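Local coordinates for protein peptidoglycan D,D-transpeptidase FtsI (Burkholderia pseudomallei, PDB 6HZI) that probably cross-links peptidoglycan during cell division as a penicillin-binding D,D-transpeptidase, at residues V117-S122 against L235-S240; K274-F279 against S295-T300; P288-A293 against D320-L325. All coordinates share one frame; numbering follows the deposited sequence.

Interaction 1: V117-S122 against L235-S240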
loop_
_atom_site.group_PDB
_atom_site.type_symbol
_atom_site.label_atom_id
_atom_site.label_comp_id
_atom_site.label_asym_id
_atom_site.label_seq_id
_atom_site.Cartn_x
_atom_site.Cartn_y
_atom_site.Cartn_z
ATOM N N VAL A 117 -13.413 -1.743 8.881
ATOM C CA VAL A 117 -13.494 -1.368 7.448
ATOM C C VAL A 117 -12.147 -1.673 6.808
ATOM O O VAL A 117 -12.172 -2.164 5.675
ATOM C CB VAL A 117 -13.932 0.104 7.286
ATOM C CG1 VAL A 117 -13.790 0.689 5.864
ATOM C CG2 VAL A 117 -15.383 0.247 7.763
ATOM N N ILE A 118 -11.032 -1.403 7.489
ATOM C CA ILE A 118 -9.696 -1.756 6.946
ATOM C C ILE A 118 -9.540 -3.279 6.961
ATOM O O ILE A 118 -9.109 -3.837 5.956
ATOM C CB ILE A 118 -8.580 -1.081 7.740
ATOM C CG1 ILE A 118 -8.657 0.429 7.593
ATOM C CG2 ILE A 118 -7.220 -1.610 7.323
ATOM C CD1 ILE A 118 -8.768 0.902 6.153
ATOM N N GLN A 119 -9.939 -3.925 8.052
ATOM C CA GLN A 119 -9.669 -5.352 8.218
ATOM C C GLN A 119 -10.422 -6.109 7.117
ATOM O O GLN A 119 -9.892 -7.103 6.601
ATOM C CB GLN A 119 -10.096 -5.770 9.619
ATOM C CG GLN A 119 -10.018 -7.281 9.831
ATOM C CD GLN A 119 -10.419 -7.619 11.234
ATOM O OE1 GLN A 119 -11.484 -7.224 11.685
ATOM N NE2 GLN A 119 -9.536 -8.302 11.935
ATOM N N LYS A 120 -11.652 -5.710 6.824
ATOM C CA LYS A 120 -12.534 -6.501 5.940
ATOM C C LYS A 120 -12.460 -5.941 4.542
ATOM O O LYS A 120 -13.117 -6.507 3.656
ATOM C CB LYS A 120 -13.970 -6.450 6.436
ATOM C CG LYS A 120 -14.127 -7.087 7.796
ATOM C CD LYS A 120 -14.077 -8.573 7.804
ATOM C CE LYS A 120 -14.094 -9.075 9.238
ATOM N NZ LYS A 120 -13.747 -10.512 9.310
ATOM N N SER A 121 -11.755 -4.828 4.389
ATOM C CA SER A 121 -11.572 -4.155 3.083
ATOM C C SER A 121 -12.965 -3.814 2.523
ATOM O O SER A 121 -13.276 -4.135 1.419
ATOM C CB SER A 121 -10.741 -5.059 2.174
ATOM O OG SER A 121 -10.262 -4.372 1.037
ATOM N N SER A 122 -13.776 -3.098 3.266
ATOM C CA SER A 122 -15.140 -2.734 2.841
ATOM C C SER A 122 -15.110 -1.453 1.996
ATOM O O SER A 122 -14.814 -0.366 2.565
ATOM C CB SER A 122 -16.044 -2.584 4.021
ATOM O OG SER A 122 -17.270 -1.992 3.629
ATOM N N LEU A 235 -3.618 -2.184 10.150
ATOM C CA LEU A 235 -2.938 -2.965 9.070
ATOM C C LEU A 235 -2.602 -4.363 9.599
ATOM O O LEU A 235 -2.707 -5.352 8.843
ATOM C CB LEU A 235 -1.678 -2.246 8.568
ATOM C CG LEU A 235 -1.949 -0.927 7.830
ATOM C CD1 LEU A 235 -0.656 -0.179 7.541
ATOM C CD2 LEU A 235 -2.774 -1.131 6.558
ATOM N N GLU A 236 -2.217 -4.457 10.862
ATOM C CA GLU A 236 -1.943 -5.759 11.526
ATOM C C GLU A 236 -3.227 -6.611 11.521
ATOM O O GLU A 236 -3.164 -7.825 11.171
ATOM C CB GLU A 236 -1.351 -5.515 12.900
ATOM C CG GLU A 236 -0.951 -6.818 13.559
ATOM C CD GLU A 236 -0.017 -6.646 14.751
ATOM O OE1 GLU A 236 0.525 -7.698 15.206
ATOM O OE2 GLU A 236 0.198 -5.437 15.196
ATOM N N SER A 237 -4.386 -6.005 11.737
ATOM C CA SER A 237 -5.628 -6.803 11.815
ATOM C C SER A 237 -5.897 -7.469 10.458
ATOM O O SER A 237 -6.513 -8.570 10.438
ATOM C CB SER A 237 -6.770 -5.985 12.309
ATOM O OG SER A 237 -7.231 -5.043 11.330
ATOM N N VAL A 238 -5.430 -6.879 9.353
ATOM C CA VAL A 238 -5.679 -7.406 7.965
ATOM C C VAL A 238 -5.096 -8.820 7.794
ATOM O O VAL A 238 -5.659 -9.606 6.988
ATOM C CB VAL A 238 -5.066 -6.474 6.908
ATOM C CG1 VAL A 238 -4.991 -7.141 5.543
ATOM C CG2 VAL A 238 -5.810 -5.149 6.830
ATOM N N VAL A 239 -3.969 -9.094 8.459
ATOM C CA VAL A 239 -3.170 -10.320 8.243
ATOM C C VAL A 239 -3.422 -11.275 9.400
ATOM O O VAL A 239 -2.587 -12.107 9.656
ATOM C CB VAL A 239 -1.697 -9.957 8.062
ATOM C CG1 VAL A 239 -0.856 -11.176 7.735
ATOM C CG2 VAL A 239 -1.547 -8.931 6.951
ATOM N N SER A 240 -4.602 -11.185 9.997
ATOM C CA SER A 240 -5.168 -12.167 10.948
ATOM C C SER A 240 -6.150 -13.071 10.213
ATOM O O SER A 240 -6.510 -12.851 9.054
ATOM C CB SER A 240 -5.789 -11.467 12.157
ATOM O OG SER A 240 -7.044 -10.881 11.844
#
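Extended throughout, with CG opposite the backbone N (chi1 173°) and no bend beyond it, the Gln119 side chain starts with CB 3.4 Å from Ser237 OG and carries its amide on to Ser237 O in the last turn of helix 225-238. Two helix C-termini meet here in the helical part of a penicillin-binding transpeptidase fold. Gln119 NE2 points at Ser237 O, a weak hydrogen bond of 3.4 Å that is nearly straight (162°). Beside this polar patch the methyls Ile118 CG2 and Val238 CG2 meet at 3.8 Å, and the same Val238 methyl rests against Ile118 O at 3.7 Å. Helix 114-120 then ends in a Schellman motif, Ser121 taking positive phi. Its hydroxyl hydrogen-bonds to Ser67, Lys70 and Lys258, consistent with the serine of an SxN motif facing an SxxK pair, so helix 114-120 leads from this contact into a probable catalytic cluster. The Ser237 hydroxyl bonds back to Met234 O, whereas its carbonyl is held chiefly from within its own segment, by Ser240 N and Ser240 OG. Ser240 OG gives Ser237 O the shorter of these hydrogen bonds, 2.8 Å, with the donor 16° out of the carbonyl plane.

Interaction 2: K274-F279 against S295-T300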
loop_
_atom_site.group_PDB
_atom_site.type_symbol
_atom_site.label_atom_id
_atom_site.label_comp_id
_atom_site.label_asym_id
_atom_site.label_seq_id
_atom_site.Cartn_x
_atom_site.Cartn_y
_atom_site.Cartn_z
ATOM N N LYS A 274 -7.940 -10.440 -16.354
ATOM C CA LYS A 274 -6.752 -9.601 -16.648
ATOM C C LYS A 274 -6.665 -8.543 -15.537
ATOM O O LYS A 274 -7.277 -7.455 -15.663
ATOM C CB LYS A 274 -6.830 -9.107 -18.094
ATOM C CG LYS A 274 -6.543 -10.171 -19.159
ATOM C CD LYS A 274 -6.887 -9.745 -20.588
ATOM C CE LYS A 274 -6.645 -10.818 -21.629
ATOM N NZ LYS A 274 -6.949 -10.314 -22.987
ATOM N N TYR A 275 -5.957 -8.869 -14.449
ATOM C CA TYR A 275 -5.816 -7.967 -13.277
ATOM C C TYR A 275 -4.384 -7.943 -12.710
ATOM O O TYR A 275 -3.579 -8.871 -12.932
ATOM C CB TYR A 275 -6.783 -8.421 -12.189
ATOM C CG TYR A 275 -6.406 -9.756 -11.605
ATOM C CD1 TYR A 275 -6.772 -10.927 -12.232
ATOM C CD2 TYR A 275 -5.697 -9.841 -10.426
ATOM C CE1 TYR A 275 -6.425 -12.161 -11.718
ATOM C CE2 TYR A 275 -5.366 -11.061 -9.880
ATOM C CZ TYR A 275 -5.708 -12.222 -10.546
ATOM O OH TYR A 275 -5.356 -13.424 -10.029
ATOM N N ARG A 276 -4.117 -6.917 -11.892
ATOM C CA ARG A 276 -2.836 -6.684 -11.179
ATOM C C ARG A 276 -3.053 -6.823 -9.671
ATOM O O ARG A 276 -3.919 -6.132 -9.102
ATOM C CB ARG A 276 -2.318 -5.298 -11.536
ATOM C CG ARG A 276 -1.014 -4.960 -10.843
ATOM C CD ARG A 276 -0.887 -3.462 -10.829
ATOM N NE ARG A 276 -0.682 -2.965 -12.181
ATOM C CZ ARG A 276 0.481 -3.049 -12.818
ATOM N NH1 ARG A 276 1.506 -3.656 -12.245
ATOM N NH2 ARG A 276 0.605 -2.566 -14.031
ATOM N N ALA A 277 -2.318 -7.723 -9.044
ATOM C CA ALA A 277 -2.449 -7.992 -7.596
ATOM C C ALA A 277 -1.294 -7.287 -6.884
ATOM O O ALA A 277 -0.133 -7.660 -7.131
ATOM C CB ALA A 277 -2.404 -9.469 -7.317
ATOM N N SER A 278 -1.598 -6.276 -6.075
ATOM C CA SER A 278 -0.567 -5.501 -5.353
ATOM C C SER A 278 -0.781 -5.617 -3.841
ATOM O O SER A 278 -1.909 -5.900 -3.363
ATOM C CB SER A 278 -0.534 -4.111 -5.867
ATOM O OG SER A 278 -0.341 -4.115 -7.279
ATOM N N PHE A 279 0.305 -5.522 -3.107
ATOM C CA PHE A 279 0.303 -5.554 -1.634
ATOM C C PHE A 279 1.362 -4.583 -1.123
ATOM O O PHE A 279 2.502 -4.586 -1.665
ATOM C CB PHE A 279 0.591 -6.964 -1.114
ATOM C CG PHE A 279 0.284 -7.096 0.361
ATOM C CD1 PHE A 279 1.241 -6.765 1.317
ATOM C CD2 PHE A 279 -0.989 -7.487 0.777
ATOM C CE1 PHE A 279 0.942 -6.832 2.668
ATOM C CE2 PHE A 279 -1.272 -7.573 2.129
ATOM C CZ PHE A 279 -0.326 -7.190 3.065
ATOM N N SER A 295 3.951 -6.016 -6.494
ATOM C CA SER A 295 2.910 -5.991 -7.551
ATOM C C SER A 295 3.180 -7.097 -8.595
ATOM O O SER A 295 4.323 -7.204 -9.085
ATOM C CB SER A 295 2.821 -4.606 -8.119
ATOM O OG SER A 295 1.673 -4.477 -8.946
ATOM N N VAL A 296 2.185 -7.944 -8.873
ATOM C CA VAL A 296 2.270 -9.060 -9.869
ATOM C C VAL A 296 1.199 -8.781 -10.924
ATOM O O VAL A 296 -0.022 -8.798 -10.593
ATOM C CB VAL A 296 2.105 -10.439 -9.210
ATOM C CG1 VAL A 296 2.123 -11.595 -10.189
ATOM C CG2 VAL A 296 3.141 -10.653 -8.131
ATOM N N ASP A 297 1.643 -8.458 -12.135
ATOM C CA ASP A 297 0.736 -8.075 -13.226
ATOM C C ASP A 297 0.283 -9.333 -13.975
ATOM O O ASP A 297 1.158 -10.137 -14.365
ATOM C CB ASP A 297 1.421 -7.067 -14.135
ATOM C CG ASP A 297 0.409 -6.289 -14.940
ATOM O OD1 ASP A 297 -0.774 -6.242 -14.499
ATOM O OD2 ASP A 297 0.794 -5.781 -16.017
ATOM N N GLU A 298 -1.042 -9.465 -14.163
ATOM C CA GLU A 298 -1.732 -10.476 -15.006
ATOM C C GLU A 298 -1.184 -11.854 -14.744
ATOM O O GLU A 298 -0.706 -12.528 -15.650
ATOM C CB GLU A 298 -1.589 -10.176 -16.484
ATOM C CG GLU A 298 -2.140 -8.825 -16.858
ATOM C CD GLU A 298 -2.081 -8.603 -18.356
ATOM O OE1 GLU A 298 -1.817 -9.613 -19.112
ATOM O OE2 GLU A 298 -2.283 -7.417 -18.761
ATOM N N PRO A 299 -1.326 -12.327 -13.493
ATOM C CA PRO A 299 -1.052 -13.727 -13.163
ATOM C C PRO A 299 -2.139 -14.603 -13.795
ATOM O O PRO A 299 -3.218 -14.091 -14.086
ATOM C CB PRO A 299 -1.184 -13.778 -11.641
ATOM C CG PRO A 299 -2.137 -12.632 -11.316
ATOM C CD PRO A 299 -1.934 -11.577 -12.388
ATOM N N THR A 300 -1.853 -15.881 -14.021
ATOM C CA THR A 300 -2.771 -16.765 -14.784
ATOM C C THR A 300 -2.973 -18.097 -14.068
ATOM O O THR A 300 -3.882 -18.804 -14.498
ATOM C CB THR A 300 -2.312 -16.969 -16.236
ATOM O OG1 THR A 300 -1.177 -17.835 -16.149
ATOM C CG2 THR A 300 -2.027 -15.673 -16.979
#
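A beta hairpin of strands 274-283 and 290-297 supplies this contact, at the end remote from its turn, where Tyr275 to Ser278 run antiparallel to Ser295 to Glu298. Ala277 and Val296 form the hydrogen-bonded pair, with Ala277 N to Val296 O at 3.0 Å and Val296 N to Ala277 O at 2.9 Å. Arg276-Asp297 and Ser278-Ser295 are the non-hydrogen-bonded pairs beside it, and all four side chains share one face of the sheet. There the Arg276 chain bends at chi3 (-68°) and folds its guanidinium back over the carboxylate of Asp297. The two planes lie 7° apart, and Asp297 OD1 sits 3.8 Å from Arg276 CZ, over the middle of the group. The long salt bridge from Arg276 NH2 to Asp297 OD2 is thus one of charge alone, since no N-H is aimed at the oxygen. Ser295 OG lies instead at the guanidinium edge, in its plane, and takes a weak bond from Arg276 NH1 at 3.4 Å; Ser295 OG and Ser278 OG share a hydrogen bond of 2.6 Å. Beyond Asp297 the strand ends and Glu298 takes a positive phi, yet Glu298 N still reaches Tyr275 O at 2.9 Å through a bent bond (134°), while its carboxylate bridges to Lys264 of strand 256-266. On the other side of the sheet the Tyr275 ring crosses Pro299 at about a right angle, Pro299 CG lying 3.7 Å from Tyr275 CZ. Such a hairpin belongs to the central antiparallel sheet of the penicillin-recognising serine enzymes.

Interaction 3: P288-A293 against D320-L325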
loop_
_atom_site.group_PDB
_atom_site.type_symbol
_atom_site.label_atom_id
_atom_site.label_comp_id
_atom_site.label_asym_id
_atom_site.label_seq_id
_atom_site.Cartn_x
_atom_site.Cartn_y
_atom_site.Cartn_z
ATOM N N PRO A 288 7.684 -0.385 12.766
ATOM C CA PRO A 288 8.294 -1.079 11.644
ATOM C C PRO A 288 9.712 -0.590 11.304
ATOM O O PRO A 288 10.044 0.543 11.492
ATOM C CB PRO A 288 7.293 -0.819 10.515
ATOM C CG PRO A 288 6.650 0.516 10.886
ATOM C CD PRO A 288 6.545 0.464 12.397
ATOM N N ARG A 289 10.500 -1.501 10.760
ATOM C CA ARG A 289 11.864 -1.265 10.263
ATOM C C ARG A 289 11.761 -1.065 8.737
ATOM O O ARG A 289 12.491 -0.228 8.163
ATOM C CB ARG A 289 12.734 -2.420 10.788
ATOM C CG ARG A 289 14.179 -2.422 10.306
ATOM C CD ARG A 289 15.133 -1.386 10.900
ATOM N NE ARG A 289 16.519 -1.626 10.463
ATOM C CZ ARG A 289 17.331 -2.537 11.000
ATOM N NH1 ARG A 289 16.918 -3.298 11.997
ATOM N NH2 ARG A 289 18.549 -2.696 10.533
ATOM N N ILE A 290 10.890 -1.822 8.083
ATOM C CA ILE A 290 10.836 -1.845 6.604
ATOM C C ILE A 290 9.386 -1.712 6.161
ATOM O O ILE A 290 8.497 -2.201 6.880
ATOM C CB ILE A 290 11.461 -3.119 6.024
ATOM C CG1 ILE A 290 10.817 -4.390 6.568
ATOM C CG2 ILE A 290 12.965 -3.109 6.254
ATOM C CD1 ILE A 290 11.170 -5.628 5.741
ATOM N N VAL A 291 9.203 -1.023 5.039
ATOM C CA VAL A 291 7.990 -1.073 4.212
ATOM C C VAL A 291 8.325 -1.931 3.005
ATOM O O VAL A 291 9.409 -1.700 2.397
ATOM C CB VAL A 291 7.600 0.342 3.783
ATOM C CG1 VAL A 291 6.649 0.359 2.593
ATOM C CG2 VAL A 291 7.036 1.146 4.957
ATOM N N VAL A 292 7.417 -2.838 2.644
ATOM C CA VAL A 292 7.628 -3.713 1.470
ATOM C C VAL A 292 6.419 -3.575 0.561
ATOM O O VAL A 292 5.283 -3.698 1.059
ATOM C CB VAL A 292 7.901 -5.167 1.896
ATOM C CG1 VAL A 292 7.899 -6.118 0.709
ATOM C CG2 VAL A 292 9.214 -5.308 2.661
ATOM N N ALA A 293 6.664 -3.360 -0.730
ATOM C CA ALA A 293 5.590 -3.264 -1.733
ATOM C C ALA A 293 5.858 -4.285 -2.831
ATOM O O ALA A 293 7.030 -4.416 -3.286
ATOM C CB ALA A 293 5.503 -1.862 -2.277
ATOM N N ASP A 320 12.622 -12.999 4.888
ATOM C CA ASP A 320 14.046 -13.161 4.487
ATOM C C ASP A 320 14.761 -11.867 4.879
ATOM O O ASP A 320 15.870 -11.925 5.401
ATOM C CB ASP A 320 14.200 -13.542 3.006
ATOM C CG ASP A 320 13.704 -14.944 2.683
ATOM O OD1 ASP A 320 13.637 -15.763 3.621
ATOM O OD2 ASP A 320 13.357 -15.209 1.501
ATOM N N THR A 321 14.135 -10.719 4.623
ATOM C CA THR A 321 14.825 -9.416 4.793
ATOM C C THR A 321 15.090 -9.174 6.281
ATOM O O THR A 321 16.163 -8.626 6.640
ATOM C CB THR A 321 14.011 -8.255 4.217
ATOM O OG1 THR A 321 13.893 -8.374 2.798
ATOM C CG2 THR A 321 14.673 -6.943 4.538
ATOM N N LEU A 322 14.100 -9.479 7.120
ATOM C CA LEU A 322 14.206 -9.209 8.569
ATOM C C LEU A 322 15.264 -10.166 9.133
ATOM O O LEU A 322 16.145 -9.672 9.872
ATOM C CB LEU A 322 12.841 -9.403 9.242
ATOM C CG LEU A 322 11.826 -8.274 9.050
ATOM C CD1 LEU A 322 10.514 -8.630 9.735
ATOM C CD2 LEU A 322 12.352 -6.949 9.597
ATOM N N ARG A 323 15.237 -11.454 8.756
ATOM C CA ARG A 323 16.360 -12.385 9.128
ATOM C C ARG A 323 17.725 -11.810 8.706
ATOM O O ARG A 323 18.538 -11.542 9.613
ATOM C CB ARG A 323 16.084 -13.780 8.589
ATOM C CG ARG A 323 14.978 -14.440 9.398
ATOM C CD ARG A 323 14.914 -15.882 8.992
ATOM N NE ARG A 323 14.185 -16.042 7.742
ATOM C CZ ARG A 323 12.866 -16.044 7.655
ATOM N NH1 ARG A 323 12.153 -15.856 8.758
ATOM N NH2 ARG A 323 12.279 -16.212 6.475
ATOM N N ALA A 324 17.886 -11.443 7.425
ATOM C CA ALA A 324 19.073 -10.762 6.837
ATOM C C ALA A 324 19.501 -9.512 7.616
ATOM O O ALA A 324 20.667 -9.219 7.583
ATOM C CB ALA A 324 18.797 -10.420 5.404
ATOM N N LEU A 325 18.602 -8.823 8.311
ATOM C CA LEU A 325 18.902 -7.621 9.132
ATOM C C LEU A 325 19.150 -8.010 10.604
ATOM O O LEU A 325 19.304 -7.094 11.451
ATOM C CB LEU A 325 17.694 -6.691 8.989
ATOM C CG LEU A 325 17.597 -5.955 7.654
ATOM C CD1 LEU A 325 16.323 -5.142 7.572
ATOM C CD2 LEU A 325 18.797 -5.055 7.429
#
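Ile290 CD1 and Thr321 CG2 meet methyl to methyl at 3.9 Å in the tight, buried part of this contact. Ile290 places CG1 between its backbone N and carbonyl carbon (chi1 56°), which carries CD1 to the helix surface between Thr321 and Leu322, whose CD2 is 4.2 Å from Ile290 CD1. The other branch, Ile290 CG2, lies against Leu325 CD1 at 4.1 Å, so a single side chain touches two residues of the last helical turn and Leu325 just past it. Thr321 turns its methyl to the strand, while its hydroxyl bonds back to Ile317 O in the helix. The backbones stay well apart, with Ile290 CA 8.3 Å from Leu322 CA, as side chains fill the layer between the final helix, 310-324, and the central sheet. Strand 290-297 enters that sheet through a classic beta bulge: Arg289 and Ile290 both face Ala283 of strand 274-283. One residue outward the contact becomes looser and partly exposed. Arg289, bent at chi2 (74°), brings its guanidinium beside Leu325, with Arg289 NH2 3.9 Å from Leu325 CD2 and Leu325 CD1 over one guanidinium face. This is apolar cover for a charged group, whose NE has a long, weak ion pair with Asp40.

Overall arrangement
Interactions 2 and 3 share strand 290-297: one pairs its C-terminal end with strand 274-283, the other packs its bulged start against the C-terminal end of helix 310-324. Their centres are 22 Å apart, yet they touch where Phe279 O lies 4.1 Å from Ala293 CB. Interaction 1 sits in the helical part of the fold, its centre 20 Å from that of interaction 2 and 21 Å from that of interaction 3; nearest atoms are about 4 Å and 8 Å away, without touching. The probable active site lies between helices and sheet: Ser121 of interaction 1 reaches Lys258 on strand 256-266, the strand paired with 274-283 of interaction 2.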